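Local coordinates for oxidoreductase, iron/ascorbate family (Shewanella oneidensis, PDB 3ON7), which probably uses iron(II), 2-oxoglutarate and dioxygen to form ethylene and to oxidise arginine to guanidine and glutamate semialdehyde, at residues Y44-A49 with R103-A108; I214-Q219 with D267-E272; K16-S21 with L121-T126; E54-F59 with D67-A72. One frame throughout, in Å; residues are numbered along the deposited sequence. Where two conformers were deposited one is given.

Interaction 1: Y44-A49 with R103-A108; sequences YTEWQA and RANILA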
loop_
_atom_site.group_PDB
_atom_site.type_symbol
_atom_site.label_atom_id
_atom_site.label_comp_id
_atom_site.label_asym_id
_atom_site.label_seq_id
_atom_site.Cartn_x
_atom_site.Cartn_y
_atom_site.Cartn_z
ATOM N N TYR B 44 25.966 14.191 13.352
ATOM C CA TYR B 44 25.101 14.618 14.450
ATOM C C TYR B 44 24.868 16.118 14.376
ATOM O O TYR B 44 23.727 16.596 14.492
ATOM C CB TYR B 44 25.732 14.307 15.807
ATOM C CG TYR B 44 25.340 12.982 16.409
ATOM C CD1 TYR B 44 25.644 11.790 15.773
ATOM C CD2 TYR B 44 24.700 12.918 17.632
ATOM C CE1 TYR B 44 25.316 10.564 16.342
ATOM C CE2 TYR B 44 24.358 11.694 18.198
ATOM C CZ TYR B 44 24.668 10.525 17.546
ATOM O OH TYR B 44 24.325 9.307 18.096
ATOM N N THR B 45 25.952 16.852 14.137
ATOM C CA THR B 45 25.902 18.302 14.106
ATOM C C THR B 45 25.029 18.824 12.982
ATOM O O THR B 45 24.159 19.646 13.222
ATOM C CB THR B 45 27.322 18.925 14.037
ATOM O OG1 THR B 45 28.029 18.605 15.243
ATOM C CG2 THR B 45 27.262 20.444 13.891
ATOM N N GLU B 46 25.235 18.362 11.758
ATOM C CA GLU B 46 24.514 18.975 10.648
ATOM C C GLU B 46 23.064 18.501 10.535
ATOM O O GLU B 46 22.219 19.225 9.998
ATOM C CB GLU B 46 25.285 18.881 9.319
ATOM C CG GLU B 46 25.625 17.499 8.818
ATOM C CD GLU B 46 26.596 17.519 7.638
ATOM O OE1 GLU B 46 27.159 18.595 7.330
ATOM O OE2 GLU B 46 26.786 16.453 7.008
ATOM N N TRP B 47 22.757 17.323 11.076
ATOM C CA TRP B 47 21.376 16.857 11.086
ATOM C C TRP B 47 20.598 17.515 12.203
ATOM O O TRP B 47 19.434 17.871 12.029
ATOM C CB TRP B 47 21.308 15.328 11.162
ATOM C CG TRP B 47 21.528 14.761 9.816
ATOM C CD1 TRP B 47 22.710 14.416 9.255
ATOM C CD2 TRP B 47 20.533 14.523 8.827
ATOM N NE1 TRP B 47 22.519 13.963 7.979
ATOM C CE2 TRP B 47 21.183 14.009 7.697
ATOM C CE3 TRP B 47 19.155 14.683 8.790
ATOM C CZ2 TRP B 47 20.500 13.647 6.551
ATOM C CZ3 TRP B 47 18.482 14.333 7.641
ATOM C CH2 TRP B 47 19.151 13.822 6.542
ATOM N N GLN B 48 21.234 17.708 13.345
ATOM C CA GLN B 48 20.637 18.548 14.377
ATOM C C GLN B 48 20.236 19.907 13.798
ATOM O O GLN B 48 19.120 20.398 14.009
ATOM C CB GLN B 48 21.591 18.744 15.549
ATOM C CG GLN B 48 20.987 19.516 16.710
ATOM C CD GLN B 48 19.774 18.826 17.300
ATOM O OE1 GLN B 48 19.902 17.863 18.036
ATOM N NE2 GLN B 48 18.589 19.320 16.971
ATOM N N ALA B 49 21.158 20.504 13.065
ATOM C CA ALA B 49 20.897 21.754 12.338
ATOM C C ALA B 49 19.696 21.647 11.393
ATOM O O ALA B 49 18.822 22.509 11.371
ATOM C CB ALA B 49 22.151 22.172 11.561
ATOM N N ARG B 103 24.032 15.185 1.664
ATOM C CA ARG B 103 24.213 13.923 0.925
ATOM C C ARG B 103 25.612 13.253 1.082
ATOM O O ARG B 103 25.712 12.054 1.377
ATOM C CB ARG B 103 23.918 14.165 -0.567
ATOM C CG ARG B 103 24.074 12.929 -1.491
ATOM C CD ARG B 103 23.616 13.224 -2.928
ATOM N NE ARG B 103 22.161 13.460 -3.013
ATOM C CZ ARG B 103 21.239 12.546 -3.345
ATOM N NH1 ARG B 103 21.585 11.299 -3.638
ATOM N NH2 ARG B 103 19.940 12.881 -3.373
ATOM N N ALA B 104 26.678 14.022 0.893
ATOM C CA ALA B 104 28.031 13.458 0.878
ATOM C C ALA B 104 28.327 12.712 2.166
ATOM O O ALA B 104 28.736 11.562 2.137
ATOM C CB ALA B 104 29.068 14.536 0.648
ATOM N N ASN B 105 28.102 13.364 3.293
ATOM C CA ASN B 105 28.426 12.779 4.582
ATOM C C ASN B 105 27.535 11.604 4.920
ATOM O O ASN B 105 28.004 10.586 5.449
ATOM C CB ASN B 105 28.367 13.836 5.693
ATOM C CG ASN B 105 29.570 14.802 5.657
ATOM O OD1 ASN B 105 30.573 14.527 5.014
ATOM N ND2 ASN B 105 29.454 15.922 6.334
ATOM N N ILE B 106 26.248 11.716 4.621
ATOM C CA ILE B 106 25.345 10.675 5.059
ATOM C C ILE B 106 25.517 9.429 4.200
ATOM O O ILE B 106 25.469 8.339 4.725
ATOM C CB ILE B 106 23.868 11.150 5.143
ATOM C CG1 ILE B 106 23.106 10.302 6.158
ATOM C CG2 ILE B 106 23.183 11.132 3.777
ATOM C CD1 ILE B 106 23.794 10.158 7.492
ATOM N N LEU B 107 25.767 9.591 2.898
ATOM C CA LEU B 107 26.048 8.433 2.062
ATOM C C LEU B 107 27.462 7.847 2.311
ATOM O O LEU B 107 27.657 6.656 2.165
ATOM C CB LEU B 107 25.825 8.749 0.568
ATOM C CG LEU B 107 24.374 9.070 0.179
ATOM C CD1 LEU B 107 24.234 9.286 -1.313
ATOM C CD2 LEU B 107 23.405 7.983 0.660
ATOM N N ALA B 108 28.435 8.674 2.676
ATOM C CA ALA B 108 29.738 8.157 3.091
ATOM C C ALA B 108 29.558 7.325 4.359
ATOM O O ALA B 108 30.126 6.254 4.481
ATOM C CB ALA B 108 30.745 9.287 3.313
#
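E46 and N105 supply the polar half of this helix-to-helix contact. The amide nitrogen ND2 of N105 gives a fairly straight hydrogen bond, 2.8 Å long, to OE2 of E46. It is not a flat, coplanar pairing: the donor reaches OE2 from above the carboxylate plane, 38° out of it, while carboxylate and amide planes differ by only 27°. The two side chains cross nearly at right angles. E46 gets its carboxylate there by setting CG between its own backbone N and carbonyl carbon (chi1 59°) and extending beyond it, an arrangement that also brings OE2 to 3.3 Å from CB of N105.

The apolar half is W47 against I106. The CG1-CD1 arm of I106 reaches the indole obliquely near the NE1 corner, with CD1 4.0 Å from NE1 of W47, and CG1 also lies 4.3 Å from CZ2 of the six-membered ring. Both residues are buried, whereas the polar pair beside them is partly exposed.

Helix 37-51 thereby meets the first turns of helix 103-126. Deeper in, both W47 and I106 rest on I154 of strand 151-157, and W47 also meets Y90 of strand 88-92 edge-to-face, which seats the helix pair against the main sheet.

Interaction 2: I214-Q219 with D267-E272; sequences IGDMLQ and DSYLME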
loop_
_atom_site.group_PDB
_atom_site.type_symbol
_atom_site.label_atom_id
_atom_site.label_comp_id
_atom_site.label_asym_id
_atom_site.label_seq_id
_atom_site.Cartn_x
_atom_site.Cartn_y
_atom_site.Cartn_z
ATOM N N ILE B 214 20.809 -8.650 16.391
ATOM C CA ILE B 214 20.132 -9.616 15.529
ATOM C C ILE B 214 18.690 -9.170 15.347
ATOM O O ILE B 214 18.071 -8.708 16.311
ATOM C CB ILE B 214 20.071 -10.991 16.231
ATOM C CG1 ILE B 214 21.471 -11.525 16.525
ATOM C CG2 ILE B 214 19.226 -12.038 15.410
ATOM C CD1 ILE B 214 22.367 -11.758 15.292
ATOM N N GLY B 215 18.164 -9.319 14.130
ATOM C CA GLY B 215 16.746 -9.056 13.824
ATOM C C GLY B 215 16.008 -10.345 13.445
ATOM O O GLY B 215 16.643 -11.388 13.199
ATOM N N ASP B 216 14.671 -10.283 13.408
ATOM C CA ASP B 216 13.846 -11.486 13.218
ATOM C C ASP B 216 14.240 -12.337 12.020
ATOM O O ASP B 216 14.186 -13.570 12.075
ATOM C CB ASP B 216 12.367 -11.126 13.069
ATOM C CG ASP B 216 11.754 -10.689 14.367
ATOM O OD1 ASP B 216 12.440 -10.864 15.395
ATOM O OD2 ASP B 216 10.615 -10.162 14.354
HETATM N N MSE B 217 14.617 -11.691 10.928
HETATM C CA MSE B 217 14.993 -12.444 9.742
HETATM C C MSE B 217 16.287 -13.278 9.889
HETATM O O MSE B 217 16.391 -14.331 9.272
HETATM C CB MSE B 217 15.026 -11.541 8.524
HETATM C CG MSE B 217 13.631 -11.240 7.984
HETATM SE SE MSE B 217 13.747 -9.903 6.616
HETATM C CE MSE B 217 11.867 -9.505 6.423
ATOM N N LEU B 218 17.235 -12.848 10.717
ATOM C CA LEU B 218 18.437 -13.665 11.009
ATOM C C LEU B 218 18.140 -14.751 12.043
ATOM O O LEU B 218 18.744 -15.842 11.996
ATOM C CB LEU B 218 19.639 -12.793 11.464
ATOM C CG LEU B 218 20.995 -13.491 11.624
ATOM C CD1 LEU B 218 21.356 -14.322 10.394
ATOM C CD2 LEU B 218 22.120 -12.465 11.907
ATOM N N GLN B 219 17.215 -14.464 12.966
ATOM C CA GLN B 219 16.714 -15.506 13.856
ATOM C C GLN B 219 16.115 -16.635 13.033
ATOM O O GLN B 219 16.422 -17.818 13.261
ATOM C CB GLN B 219 15.699 -14.976 14.859
ATOM C CG GLN B 219 15.248 -16.032 15.862
ATOM C CD GLN B 219 14.279 -15.516 16.926
ATOM O OE1 GLN B 219 14.585 -14.602 17.675
ATOM N NE2 GLN B 219 13.126 -16.154 17.024
ATOM N N ASP B 267 10.658 -11.537 1.676
ATOM C CA ASP B 267 9.414 -10.978 1.181
ATOM C C ASP B 267 8.182 -11.678 1.786
ATOM O O ASP B 267 7.279 -11.020 2.258
ATOM C CB ASP B 267 9.397 -11.088 -0.349
ATOM C CG ASP B 267 8.309 -10.233 -0.997
ATOM O OD1 ASP B 267 8.310 -8.996 -0.847
ATOM O OD2 ASP B 267 7.457 -10.816 -1.684
ATOM N N SER B 268 8.140 -13.006 1.780
ATOM C CA SER B 268 6.975 -13.705 2.317
ATOM C C SER B 268 6.922 -13.586 3.825
ATOM O O SER B 268 5.848 -13.683 4.409
ATOM C CB SER B 268 6.942 -15.190 1.882
ATOM O OG SER B 268 7.922 -15.968 2.568
ATOM N N TYR B 269 8.071 -13.396 4.465
ATOM C CA TYR B 269 8.109 -13.196 5.902
ATOM C C TYR B 269 7.472 -11.852 6.256
ATOM O O TYR B 269 6.678 -11.761 7.182
ATOM C CB TYR B 269 9.548 -13.245 6.417
ATOM C CG TYR B 269 9.660 -13.263 7.923
ATOM C CD1 TYR B 269 9.577 -14.445 8.628
ATOM C CD2 TYR B 269 9.833 -12.095 8.640
ATOM C CE1 TYR B 269 9.685 -14.464 10.012
ATOM C CE2 TYR B 269 9.928 -12.105 10.014
ATOM C CZ TYR B 269 9.850 -13.291 10.699
ATOM O OH TYR B 269 9.946 -13.300 12.081
ATOM N N LEU B 270 7.797 -10.807 5.502
ATOM C CA LEU B 270 7.193 -9.496 5.743
ATOM C C LEU B 270 5.667 -9.556 5.467
ATOM O O LEU B 270 4.855 -9.118 6.297
ATOM C CB LEU B 270 7.831 -8.466 4.855
ATOM C CG LEU B 270 7.352 -7.026 5.026
ATOM C CD1 LEU B 270 7.668 -6.539 6.443
ATOM C CD2 LEU B 270 8.055 -6.161 3.946
HETATM N N MSE B 271 5.289 -10.135 4.328
HETATM C CA MSE B 271 3.882 -10.210 3.977
HETATM C C MSE B 271 3.130 -10.881 5.135
HETATM O O MSE B 271 2.072 -10.414 5.549
HETATM C CB MSE B 271 3.644 -10.982 2.663
HETATM C CG MSE B 271 4.017 -10.287 1.367
HETATM SE SE MSE B 271 3.425 -8.432 1.149
HETATM C CE MSE B 271 4.975 -7.570 1.770
ATOM N N GLU B 272 3.700 -11.947 5.686
ATOM C CA GLU B 272 3.057 -12.634 6.801
ATOM C C GLU B 272 2.896 -11.724 8.018
ATOM O O GLU B 272 1.872 -11.788 8.726
ATOM C CB GLU B 272 3.818 -13.896 7.165
ATOM C CG GLU B 272 3.086 -14.791 8.147
ATOM C CD GLU B 272 1.707 -15.252 7.633
ATOM O OE1 GLU B 272 1.528 -15.408 6.391
ATOM O OE2 GLU B 272 0.809 -15.457 8.490
HETATM O O HOH W 1 12.379 -14.904 13.550
#
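Y269 lays its ring along the side chain of M217, a selenomethionine, and carries its hydroxyl on to D216. The fold is the double-stranded beta-helix of the iron/2-oxoglutarate oxygenases, and here helix 266-277, close to the C-terminus, docks on the short helix that follows strand 210-214. G215 is the N-cap residue of that short helix, and its carbonyl O accepts from the backbone N of both L218 and Q219.

The side chains of M217 and Y269 run antiparallel alongside one another. CG of M217 comes to 3.9 Å from CD2 of Y269, and the terminal CE lies 4.0 Å from the same carbon, so the chain, extended beyond CG, meets the ring obliquely at CD2. CE ends 4.5 Å from CB of L270, the next residue of the C-terminal helix. Y269 reaches across because its CG stands anti to the backbone N (chi1 -171°).

At the far end of the ring, OH of Y269 touches CB of D216 at 3.4 Å, with carboxylate and ring planes 71° apart. OD1 of D216 is bonded to OG of S228, while OD2 makes a salt bridge to R273, one turn on from Y269 in helix 266-277, a second tie between the helices. Farther along, E272 pairs with R153 of a neighbouring subunit, so this helix also serves the assembly. A water bridges the segments: it donates to the backbone O of D216 at 2.7 Å and is hydrogen-bonded to OH of Y269 at 3.3 Å.

Interaction 3: K16-S21 with L121-T126; sequences KRFVES and LEWIET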
loop_
_atom_site.group_PDB
_atom_site.type_symbol
_atom_site.label_atom_id
_atom_site.label_comp_id
_atom_site.label_asym_id
_atom_site.label_seq_id
_atom_site.Cartn_x
_atom_site.Cartn_y
_atom_site.Cartn_z
ATOM N N LYS B 16 35.401 -13.455 17.790
ATOM C CA LYS B 16 34.874 -14.640 18.476
ATOM C C LYS B 16 33.974 -14.244 19.625
ATOM O O LYS B 16 32.868 -14.778 19.757
ATOM C CB LYS B 16 36.001 -15.568 18.991
ATOM C CG LYS B 16 35.491 -16.854 19.711
ATOM C CD LYS B 16 36.643 -17.764 20.193
ATOM N N ARG B 17 34.448 -13.323 20.459
ATOM C CA ARG B 17 33.660 -12.870 21.628
ATOM C C ARG B 17 32.404 -12.095 21.217
ATOM O O ARG B 17 31.374 -12.179 21.886
ATOM C CB ARG B 17 34.518 -12.018 22.567
ATOM C CG ARG B 17 35.554 -12.814 23.390
ATOM C CD ARG B 17 36.651 -11.910 23.887
ATOM N NE ARG B 17 36.122 -10.767 24.627
ATOM C CZ ARG B 17 36.667 -9.553 24.644
ATOM N NH1 ARG B 17 37.784 -9.279 23.961
ATOM N NH2 ARG B 17 36.079 -8.595 25.344
ATOM N N PHE B 18 32.488 -11.354 20.118
ATOM C CA PHE B 18 31.344 -10.594 19.610
ATOM C C PHE B 18 30.191 -11.505 19.149
ATOM O O PHE B 18 29.025 -11.277 19.502
ATOM C CB PHE B 18 31.810 -9.682 18.469
ATOM C CG PHE B 18 30.700 -8.931 17.793
ATOM C CD1 PHE B 18 30.203 -7.768 18.340
ATOM C CD2 PHE B 18 30.158 -9.394 16.607
ATOM C CE1 PHE B 18 29.182 -7.082 17.710
ATOM C CE2 PHE B 18 29.140 -8.713 15.980
ATOM C CZ PHE B 18 28.652 -7.560 16.534
ATOM N N VAL B 19 30.518 -12.537 18.375
ATOM C CA VAL B 19 29.509 -13.476 17.859
ATOM C C VAL B 19 28.880 -14.244 19.018
ATOM O O VAL B 19 27.690 -14.491 19.032
ATOM C CB VAL B 19 30.085 -14.417 16.782
ATOM C CG1 VAL B 19 29.023 -15.451 16.311
ATOM C CG2 VAL B 19 30.595 -13.594 15.574
ATOM N N GLU B 20 29.673 -14.552 20.037
ATOM C CA GLU B 20 29.141 -15.217 21.224
ATOM C C GLU B 20 28.197 -14.310 22.048
ATOM O O GLU B 20 27.233 -14.781 22.641
ATOM C CB GLU B 20 30.296 -15.733 22.085
ATOM C CG GLU B 20 29.882 -16.261 23.439
ATOM C CD GLU B 20 28.905 -17.418 23.359
ATOM O OE1 GLU B 20 28.915 -18.169 22.331
ATOM O OE2 GLU B 20 28.141 -17.577 24.347
ATOM N N SER B 21 28.501 -13.020 22.118
ATOM C CA SER B 21 27.599 -12.087 22.774
ATOM C C SER B 21 26.239 -12.029 22.054
ATOM O O SER B 21 25.190 -11.904 22.682
ATOM C CB SER B 21 28.230 -10.695 22.805
ATOM O OG SER B 21 27.326 -9.748 23.322
ATOM N N LEU B 121 28.823 -9.538 9.611
ATOM C CA LEU B 121 28.095 -10.717 9.139
ATOM C C LEU B 121 29.063 -11.849 8.750
ATOM O O LEU B 121 28.760 -13.006 8.987
ATOM C CB LEU B 121 27.178 -10.376 7.976
ATOM C CG LEU B 121 25.976 -9.522 8.350
ATOM C CD1 LEU B 121 25.498 -8.757 7.128
ATOM C CD2 LEU B 121 24.827 -10.372 8.961
ATOM N N GLU B 122 30.213 -11.518 8.153
ATOM C CA GLU B 122 31.246 -12.523 7.899
ATOM C C GLU B 122 31.644 -13.186 9.215
ATOM O O GLU B 122 31.771 -14.418 9.287
ATOM C CB GLU B 122 32.506 -11.917 7.266
ATOM C CG GLU B 122 32.423 -11.637 5.788
ATOM C CD GLU B 122 33.660 -10.908 5.250
ATOM O OE1 GLU B 122 34.639 -10.709 6.006
ATOM O OE2 GLU B 122 33.643 -10.534 4.061
ATOM N N TRP B 123 31.854 -12.364 10.246
ATOM C CA TRP B 123 32.190 -12.872 11.578
ATOM C C TRP B 123 31.125 -13.827 12.086
ATOM O O TRP B 123 31.435 -14.896 12.603
ATOM C CB TRP B 123 32.357 -11.736 12.587
ATOM C CG TRP B 123 33.608 -10.923 12.449
ATOM C CD1 TRP B 123 34.577 -11.027 11.490
ATOM C CD2 TRP B 123 33.983 -9.839 13.282
ATOM N NE1 TRP B 123 35.556 -10.082 11.699
ATOM C CE2 TRP B 123 35.206 -9.330 12.786
ATOM C CE3 TRP B 123 33.410 -9.254 14.417
ATOM C CZ2 TRP B 123 35.869 -8.261 13.392
ATOM C CZ3 TRP B 123 34.064 -8.182 15.016
ATOM C CH2 TRP B 123 35.286 -7.701 14.507
ATOM N N ILE B 124 29.867 -13.445 11.921
ATOM C CA ILE B 124 28.749 -14.265 12.384
ATOM C C ILE B 124 28.746 -15.615 11.679
ATOM O O ILE B 124 28.542 -16.654 12.315
ATOM C CB ILE B 124 27.407 -13.535 12.202
ATOM C CG1 ILE B 124 27.303 -12.359 13.194
ATOM C CG2 ILE B 124 26.242 -14.494 12.392
ATOM C CD1 ILE B 124 26.219 -11.345 12.820
ATOM N N GLU B 125 29.002 -15.607 10.374
ATOM C CA GLU B 125 29.032 -16.849 9.604
ATOM C C GLU B 125 30.220 -17.705 10.028
ATOM O O GLU B 125 30.050 -18.883 10.336
ATOM C CB GLU B 125 29.075 -16.565 8.106
ATOM C CG GLU B 125 28.772 -17.811 7.244
ATOM C CD GLU B 125 28.449 -17.492 5.790
ATOM O OE1 GLU B 125 28.148 -16.322 5.480
ATOM O OE2 GLU B 125 28.488 -18.428 4.957
ATOM N N THR B 126 31.409 -17.102 10.079
ATOM C CA THR B 126 32.641 -17.813 10.417
ATOM C C THR B 126 32.495 -18.590 11.730
ATOM O O THR B 126 32.832 -19.767 11.778
ATOM C CB THR B 126 33.860 -16.841 10.519
ATOM O OG1 THR B 126 34.253 -16.395 9.203
ATOM C CG2 THR B 126 35.067 -17.512 11.255
#
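Helices 16-21 and 121-126 cross almost perpendicularly, at -82°, with their local axes 9.2 Å apart at closest approach. V19 and I124 mark the crossing point, where their CA atoms come within 5.6 Å. This joins the N-terminal helix 14-25 to the last turns of helix 103-126.

V19 is the side chain wedged there. Its CG2 lies 3.4 Å from the carbonyl O of W123 and 3.9 Å from CB of that residue, while CG1 faces CA of I124. The methyls thus pack on backbone as much as on side chain, and CG1 of I124 adds a looser touch at 4.2 Å from CG2 of V19.

To one side of this crossing, F18 and W123 form an offset edge-to-face pair. The benzene edge of the indole is turned toward the phenyl face, with ring planes at 72° and CE3 of W123 3.9 Å from CD2 of F18. With chi1 at 175° the phenyl points across to the indole.

F226 covers both V19 and I124, and S14 and A15 touch W123. The side-chain contact is apolar, with V19 also packed on the W123 backbone carbonyl, so dispersion and shape fit probably dominate, with a weak quadrupole attraction where the indole edge meets the phenyl face.

Interaction 4: E54-F59 with D67-A72; sequences EAKNEF and DGFFPA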
loop_
_atom_site.group_PDB
_atom_site.type_symbol
_atom_site.label_atom_id
_atom_site.label_comp_id
_atom_site.label_asym_id
_atom_site.label_seq_id
_atom_site.Cartn_x
_atom_site.Cartn_y
_atom_site.Cartn_z
ATOM N N GLU B 54 12.979 25.444 9.834
ATOM C CA GLU B 54 11.692 25.108 9.218
ATOM C C GLU B 54 11.883 24.751 7.726
ATOM O O GLU B 54 10.952 24.284 7.052
ATOM C CB GLU B 54 10.623 26.197 9.478
ATOM C CG GLU B 54 10.162 26.341 11.007
ATOM C CD GLU B 54 9.852 24.991 11.750
ATOM O OE1 GLU B 54 8.803 24.349 11.470
ATOM O OE2 GLU B 54 10.659 24.586 12.637
ATOM N N ALA B 55 13.104 24.929 7.224
ATOM C CA ALA B 55 13.438 24.506 5.854
ATOM C C ALA B 55 13.302 23.001 5.652
ATOM O O ALA B 55 13.215 22.546 4.523
ATOM C CB ALA B 55 14.865 24.942 5.488
ATOM N N LYS B 56 13.331 22.233 6.747
ATOM C CA LYS B 56 13.155 20.786 6.689
ATOM C C LYS B 56 11.841 20.381 6.033
ATOM O O LYS B 56 11.766 19.312 5.398
ATOM C CB LYS B 56 13.199 20.171 8.084
ATOM C CG LYS B 56 12.107 20.655 9.035
ATOM C CD LYS B 56 12.458 20.324 10.476
ATOM C CE LYS B 56 11.355 20.807 11.409
ATOM N NZ LYS B 56 11.645 20.521 12.797
ATOM N N ASN B 57 10.816 21.223 6.199
ATOM C CA ASN B 57 9.488 20.926 5.699
ATOM C C ASN B 57 9.424 20.820 4.180
ATOM O O ASN B 57 8.469 20.262 3.650
ATOM C CB ASN B 57 8.466 21.950 6.213
ATOM C CG ASN B 57 8.301 21.899 7.738
ATOM O OD1 ASN B 57 7.931 20.866 8.311
ATOM N ND2 ASN B 57 8.578 23.019 8.397
ATOM N N GLU B 58 10.435 21.348 3.489
ATOM C CA GLU B 58 10.577 21.144 2.045
ATOM C C GLU B 58 10.837 19.685 1.662
ATOM O O GLU B 58 10.698 19.323 0.502
ATOM C CB GLU B 58 11.733 21.979 1.474
ATOM C CG GLU B 58 11.499 23.495 1.403
ATOM C CD GLU B 58 12.804 24.292 1.215
ATOM O OE1 GLU B 58 13.766 23.763 0.594
ATOM O OE2 GLU B 58 12.861 25.450 1.696
ATOM N N PHE B 59 11.255 18.862 2.615
ATOM C CA PHE B 59 11.577 17.471 2.329
ATOM C C PHE B 59 10.545 16.485 2.871
ATOM O O PHE B 59 10.875 15.326 3.097
ATOM C CB PHE B 59 12.985 17.168 2.844
ATOM C CG PHE B 59 14.033 18.031 2.217
ATOM C CD1 PHE B 59 14.315 19.295 2.738
ATOM C CD2 PHE B 59 14.696 17.624 1.078
ATOM C CE1 PHE B 59 15.253 20.117 2.144
ATOM C CE2 PHE B 59 15.657 18.449 0.482
ATOM C CZ PHE B 59 15.922 19.692 1.015
ATOM N N ASP B 67 10.294 7.792 1.703
ATOM C CA ASP B 67 11.612 8.365 1.867
ATOM C C ASP B 67 11.469 9.865 2.123
ATOM O O ASP B 67 10.626 10.532 1.506
ATOM C CB ASP B 67 12.506 8.100 0.637
ATOM C CG ASP B 67 11.947 8.676 -0.683
ATOM O OD1 ASP B 67 10.772 8.392 -1.018
ATOM O OD2 ASP B 67 12.704 9.379 -1.413
ATOM N N GLY B 68 12.284 10.397 3.037
ATOM C CA GLY B 68 12.274 11.845 3.317
ATOM C C GLY B 68 11.983 12.172 4.772
ATOM O O GLY B 68 12.231 11.363 5.656
ATOM N N PHE B 69 11.446 13.363 5.012
ATOM C CA PHE B 69 11.253 13.877 6.376
ATOM C C PHE B 69 9.864 13.583 6.965
ATOM O O PHE B 69 8.851 13.809 6.323
ATOM C CB PHE B 69 11.491 15.377 6.378
ATOM C CG PHE B 69 11.089 16.052 7.634
ATOM C CD1 PHE B 69 11.635 15.676 8.832
ATOM C CD2 PHE B 69 10.188 17.098 7.613
ATOM C CE1 PHE B 69 11.274 16.303 9.992
ATOM C CE2 PHE B 69 9.826 17.741 8.791
ATOM C CZ PHE B 69 10.376 17.337 9.978
ATOM N N PHE B 70 9.848 13.120 8.209
ATOM C CA PHE B 70 8.614 12.806 8.948
ATOM C C PHE B 70 8.473 13.724 10.149
ATOM O O PHE B 70 9.139 13.507 11.162
ATOM C CB PHE B 70 8.650 11.340 9.450
ATOM C CG PHE B 70 8.469 10.336 8.366
ATOM C CD1 PHE B 70 9.543 9.938 7.578
ATOM C CD2 PHE B 70 7.218 9.798 8.100
ATOM C CE1 PHE B 70 9.382 8.980 6.551
ATOM C CE2 PHE B 70 7.042 8.854 7.071
ATOM C CZ PHE B 70 8.115 8.450 6.287
ATOM N N PRO B 71 7.598 14.738 10.060
ATOM C CA PRO B 71 7.440 15.624 11.211
ATOM C C PRO B 71 6.581 14.985 12.274
ATOM O O PRO B 71 5.912 13.998 11.996
ATOM C CB PRO B 71 6.715 16.841 10.624
ATOM C CG PRO B 71 5.954 16.291 9.464
ATOM C CD PRO B 71 6.764 15.158 8.916
ATOM N N ALA B 72 6.626 15.542 13.480
ATOM C CA ALA B 72 5.681 15.205 14.540
ATOM C C ALA B 72 4.487 16.141 14.324
ATOM O O ALA B 72 4.372 17.169 14.973
ATOM C CB ALA B 72 6.292 15.432 15.948
#
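F69 crosses to the 54-59 turn, and each step along its side chain meets something different. CB sits 3.3 Å from the carbonyl O of F59 and also packs on CB of that residue. Farther out, CD2 lies 3.5 Å from the backbone O of K56. CE2 then has OD1 of N57 in the plane of the ring, at its edge, and 3.7 Å away. The tip, CZ, rests against the aliphatic chain of K56, with CD 3.7 Å off.

Over one face of the F69 ring, toward its rim, comes CB of K56. The lysine chain is extended past CG and carries NZ beyond the ring, to a hydrogen bond with the carbonyl O of F51 and a salt bridge with E88.

The backbone adds one firm link: F69 N donates to F59 O, 2.8 Å long and 164° at the hydrogen. This ties segment 54-59 to strand 68-70, which ends the main sheet within this chain.

Of the oxygens round F69, only OD1 of N57 lies in the ring plane, where it would probably suit the slightly positive ring hydrogens. K56 O stands well out of that plane near CD2, on the side of K56 CB, and the lysine methylenes supply dispersion.

Along the chain, interaction 4 is nested within the loop closed by interaction 1, which lies inside the longer loop closed by interaction 3; interaction 2 follows all three. Helix 103-126 joins interactions 1 and 3 near its two ends, their centres 30 Å apart, so one long helix spans a side of the main sheet. Interactions 1 and 4 are neighbours, with centres 15 Å apart, where helix 37-51 leads on toward edge strand 68-70. Interactions 3 and 4 lie on opposite sides of the chain's centre, 38 Å between centres. Interaction 2, 20 Å from interaction 3 by centres, attaches the C-terminal helix to the oxygenase core, illustrating how scattered small contacts clad one beta scaffold.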